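Local coordinates for purine nucleoside phosphorylase (Anopheles gambiae, PDB 2P4S), which cleaves the N-glycosidic bond of inosine, guanosine and their 2'-deoxy forms with phosphate, releasing the purine base in purine salvage, at residues 104-109 with 153-158. Residues are numbered along the deposited sequence; the frame is centred on the assembly and turned at random.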
ATOM      1  N   GLU A 104       0.804 -36.665 -14.613  1.00 28.29           N
ATOM      2  CA  GLU A 104       1.441 -37.998 -14.623  1.00 29.51           C
ATOM      3  C   GLU A 104       0.991 -38.895 -13.494  1.00 28.30           C
ATOM      4  O   GLU A 104       0.999 -40.129 -13.619  1.00 29.24           O
ATOM      5  CB  GLU A 104       2.971 -37.850 -14.623  1.00 29.38           C
ATOM      6  CG  GLU A 104       3.466 -37.415 -16.026  1.00 31.79           C
ATOM      7  CD  GLU A 104       4.972 -37.128 -16.119  1.00 34.40           C
ATOM      8  OE1 GLU A 104       5.671 -37.066 -15.060  1.00 39.20           O
ATOM      9  OE2 GLU A 104       5.449 -36.918 -17.276  1.00 38.64           O
ATOM     10  N   ARG A 105       0.523 -38.293 -12.405  1.00 27.29           N
ATOM     11  CA  ARG A 105       0.178 -39.059 -11.202  1.00 26.10           C
ATOM     12  C   ARG A 105      -1.306 -39.162 -10.866  1.00 25.81           C
ATOM     13  O   ARG A 105      -1.675 -39.739  -9.854  1.00 25.94           O
ATOM     14  CB  ARG A 105       1.002 -38.552 -10.009  1.00 26.09           C
ATOM     15  CG  ARG A 105       2.448 -38.873 -10.221  1.00 26.34           C
ATOM     16  CD  ARG A 105       3.394 -38.100  -9.332  1.00 25.51           C
ATOM     17  NE  ARG A 105       4.763 -38.518  -9.620  1.00 22.15           N
ATOM     18  CZ  ARG A 105       5.490 -38.098 -10.649  1.00 23.85           C
ATOM     19  NH1 ARG A 105       5.018 -37.214 -11.515  1.00 20.32           N
ATOM     20  NH2 ARG A 105       6.726 -38.568 -10.802  1.00 23.86           N
ATOM     21  N   THR A 106      -2.158 -38.587 -11.697  1.00 25.77           N
ATOM     22  CA  THR A 106      -3.590 -38.809 -11.594  1.00 26.46           C
ATOM     23  C   THR A 106      -4.135 -38.931 -13.017  1.00 27.61           C
ATOM     24  O   THR A 106      -3.630 -38.283 -13.946  1.00 27.72           O
ATOM     25  CB  THR A 106      -4.361 -37.674 -10.764  1.00 27.25           C
ATOM     26  OG1 THR A 106      -5.752 -38.010 -10.644  1.00 26.95           O
ATOM     27  CG2 THR A 106      -4.228 -36.258 -11.393  1.00 23.24           C
ATOM     28  N   GLU A 107      -5.152 -39.755 -13.188  1.00 28.89           N
ATOM     29  CA  GLU A 107      -5.878 -39.804 -14.456  1.00 31.92           C
ATOM     30  C   GLU A 107      -7.000 -38.754 -14.578  1.00 31.39           C
ATOM     31  O   GLU A 107      -7.543 -38.539 -15.659  1.00 30.91           O
ATOM     32  CB  GLU A 107      -6.473 -41.198 -14.633  1.00 32.65           C
ATOM     33  CG  GLU A 107      -5.418 -42.225 -15.063  1.00 39.47           C
ATOM     34  CD  GLU A 107      -6.075 -43.493 -15.579  1.00 48.98           C
ATOM     35  OE1 GLU A 107      -6.223 -43.625 -16.831  1.00 51.35           O
ATOM     36  OE2 GLU A 107      -6.487 -44.324 -14.727  1.00 50.82           O
ATOM     37  N   LEU A 108      -7.346 -38.137 -13.447  1.00 31.81           N
ATOM     38  CA  LEU A 108      -8.415 -37.135 -13.362  1.00 31.66           C
ATOM     39  C   LEU A 108      -8.050 -35.914 -14.193  1.00 31.14           C
ATOM     40  O   LEU A 108      -6.890 -35.475 -14.184  1.00 30.65           O
ATOM     41  CB  LEU A 108      -8.647 -36.756 -11.921  1.00 31.33           C
ATOM     42  CG  LEU A 108      -9.832 -37.402 -11.203  1.00 35.18           C
ATOM     43  CD1 LEU A 108      -9.406 -38.449 -10.070  1.00 37.41           C
ATOM     44  CD2 LEU A 108     -10.632 -36.238 -10.590  1.00 38.75           C
ATOM     45  N   ARG A 109      -9.020 -35.425 -14.963  1.00 30.75           N
ATOM     46  CA  ARG A 109      -8.846 -34.222 -15.766  1.00 31.26           C
ATOM     47  C   ARG A 109      -9.976 -33.217 -15.387  1.00 31.15           C
ATOM     48  O   ARG A 109     -10.991 -33.123 -16.100  1.00 31.75           O
ATOM     49  CB  ARG A 109      -8.800 -34.541 -17.289  1.00 31.61           C
ATOM     50  CG  ARG A 109      -7.547 -35.327 -17.803  1.00 32.31           C
ATOM     51  CD  ARG A 109      -6.218 -34.631 -17.437  1.00 33.96           C
ATOM     52  NE  ARG A 109      -5.000 -35.400 -17.764  1.00 32.72           N
ATOM     53  CZ  ARG A 109      -4.381 -36.275 -16.957  1.00 33.60           C
ATOM     54  NH1 ARG A 109      -4.838 -36.560 -15.744  1.00 33.92           N
ATOM     55  NH2 ARG A 109      -3.277 -36.880 -17.363  1.00 30.47           N
ATOM     56  N   LEU A 153      -3.255 -31.163  -2.133  1.00 24.06           N
ATOM     57  CA  LEU A 153      -3.950 -31.038  -3.383  1.00 23.46           C
ATOM     58  C   LEU A 153      -4.750 -32.344  -3.641  1.00 23.94           C
ATOM     59  O   LEU A 153      -4.173 -33.447  -3.671  1.00 22.97           O
ATOM     60  CB  LEU A 153      -2.934 -30.748  -4.481  1.00 24.04           C
ATOM     61  CG  LEU A 153      -3.444 -30.240  -5.819  1.00 23.59           C
ATOM     62  CD1 LEU A 153      -4.399 -29.028  -5.608  1.00 25.29           C
ATOM     63  CD2 LEU A 153      -2.277 -29.862  -6.681  1.00 20.85           C
ATOM     64  N   VAL A 154      -6.074 -32.228  -3.730  1.00 23.18           N
ATOM     65  CA  VAL A 154      -6.944 -33.390  -3.809  1.00 23.63           C
ATOM     66  C   VAL A 154      -7.660 -33.381  -5.171  1.00 24.62           C
ATOM     67  O   VAL A 154      -8.376 -32.421  -5.510  1.00 24.62           O
ATOM     68  CB  VAL A 154      -7.956 -33.462  -2.642  1.00 23.08           C
ATOM     69  CG1 VAL A 154      -8.590 -34.802  -2.561  1.00 23.75           C
ATOM     70  CG2 VAL A 154      -7.275 -33.242  -1.334  1.00 23.38           C
ATOM     71  N   PHE A 155      -7.425 -34.418  -5.980  1.00 24.36           N
ATOM     72  CA  PHE A 155      -8.122 -34.555  -7.265  1.00 23.57           C
ATOM     73  C   PHE A 155      -9.179 -35.579  -6.968  1.00 24.06           C
ATOM     74  O   PHE A 155      -8.857 -36.636  -6.493  1.00 24.97           O
ATOM     75  CB  PHE A 155      -7.187 -35.074  -8.355  1.00 22.84           C
ATOM     76  CG  PHE A 155      -6.160 -34.081  -8.823  1.00 20.98           C
ATOM     77  CD1 PHE A 155      -6.317 -33.433 -10.051  1.00 20.67           C
ATOM     78  CD2 PHE A 155      -4.997 -33.835  -8.075  1.00 19.47           C
ATOM     79  CE1 PHE A 155      -5.355 -32.490 -10.519  1.00 17.20           C
ATOM     80  CE2 PHE A 155      -4.044 -32.930  -8.524  1.00 17.51           C
ATOM     81  CZ  PHE A 155      -4.212 -32.259  -9.781  1.00 18.34           C
ATOM     82  N   GLY A 156     -10.451 -35.277  -7.204  1.00 24.93           N
ATOM     83  CA  GLY A 156     -11.530 -36.215  -6.841  1.00 24.45           C
ATOM     84  C   GLY A 156     -12.831 -35.798  -7.494  1.00 25.51           C
ATOM     85  O   GLY A 156     -12.881 -34.783  -8.197  1.00 25.37           O
ATOM     86  N   TYR A 157     -13.876 -36.589  -7.253  1.00 26.58           N
ATOM     87  CA  TYR A 157     -15.235 -36.342  -7.744  1.00 27.64           C
ATOM     88  C   TYR A 157     -16.092 -35.658  -6.688  1.00 27.87           C
ATOM     89  O   TYR A 157     -16.279 -36.182  -5.560  1.00 26.94           O
ATOM     90  CB  TYR A 157     -15.896 -37.662  -8.235  1.00 29.04           C
ATOM     91  CG  TYR A 157     -15.211 -38.229  -9.468  1.00 28.81           C
ATOM     92  CD1 TYR A 157     -15.644 -37.879 -10.723  1.00 31.36           C
ATOM     93  CD2 TYR A 157     -14.105 -39.097  -9.362  1.00 30.47           C
ATOM     94  CE1 TYR A 157     -15.010 -38.379 -11.898  1.00 33.35           C
ATOM     95  CE2 TYR A 157     -13.438 -39.609 -10.528  1.00 31.34           C
ATOM     96  CZ  TYR A 157     -13.908 -39.245 -11.798  1.00 33.81           C
ATOM     97  OH  TYR A 157     -13.313 -39.702 -12.987  1.00 32.50           O
ATOM     98  N   LEU A 158     -16.581 -34.468  -7.037  1.00 27.84           N
ATOM     99  CA  LEU A 158     -17.591 -33.787  -6.203  1.00 28.23           C
ATOM    100  C   LEU A 158     -19.014 -34.017  -6.787  1.00 28.61           C
ATOM    101  O   LEU A 158     -19.363 -33.429  -7.811  1.00 28.53           O
ATOM    102  CB  LEU A 158     -17.281 -32.287  -6.063  1.00 27.80           C
ATOM    103  CG  LEU A 158     -18.084 -31.511  -5.010  1.00 27.58           C
ATOM    104  CD1 LEU A 158     -17.952 -32.122  -3.631  1.00 25.54           C
ATOM    105  CD2 LEU A 158     -17.659 -30.074  -4.953  1.00 27.04           C
TER
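Thr106 lays its methyl group over one face of the Phe155 ring. Thr106 CG2 stands 3.9 Å from the centroid of the Phe155 ring, 14° off the normal, in a CH-pi contact shifted toward the CD1 side. The two branches of Thr106 divide the work. OG1 lies opposite the backbone N about CA-CB (chi1 -177°), which leaves CG2 between N and the carbonyl carbon and facing the ring. Thr106 OG1 accepts a hydrogen bond of 3.2 Å from the backbone N of Leu108, closing an ST turn. It is also hydrogen-bonded to OD2 of Asp131, on the neighbouring strand 130-134, so the buried hydroxyl has two polar partners.

Leu108 packs beside the strand backbone. CD2 of Leu108 lies 3.5 Å from Gly156 N. Leu108 CD1 meets CE2 of Tyr157 at 4.2 Å, and Leu108 CB packs against CB of Phe155. Pro162 of strand 161-167 also touches both Leu108 and Tyr157.

No hydrogen bond joins the two segments. Besides the Asp131 bond, Arg109 makes bonds within the loop. It curls back, and Arg109 NH1 donates to Thr106 O and Leu108 O, both at 2.8 Å. Both acceptors lie close to the guanidinium plane, while NH1 sits above each carbonyl plane. NH2 of Arg109 hydrogen-bonds to Leu103 O, in helix 92-105.

This is apolar packing away from the annotated sites. It joins the loop that follows helix 92-105, and leads into strand 112-116, to strand 152-158 of the central mixed sheet, in the alpha/beta fold of the PNP/MTAP phosphorylase family.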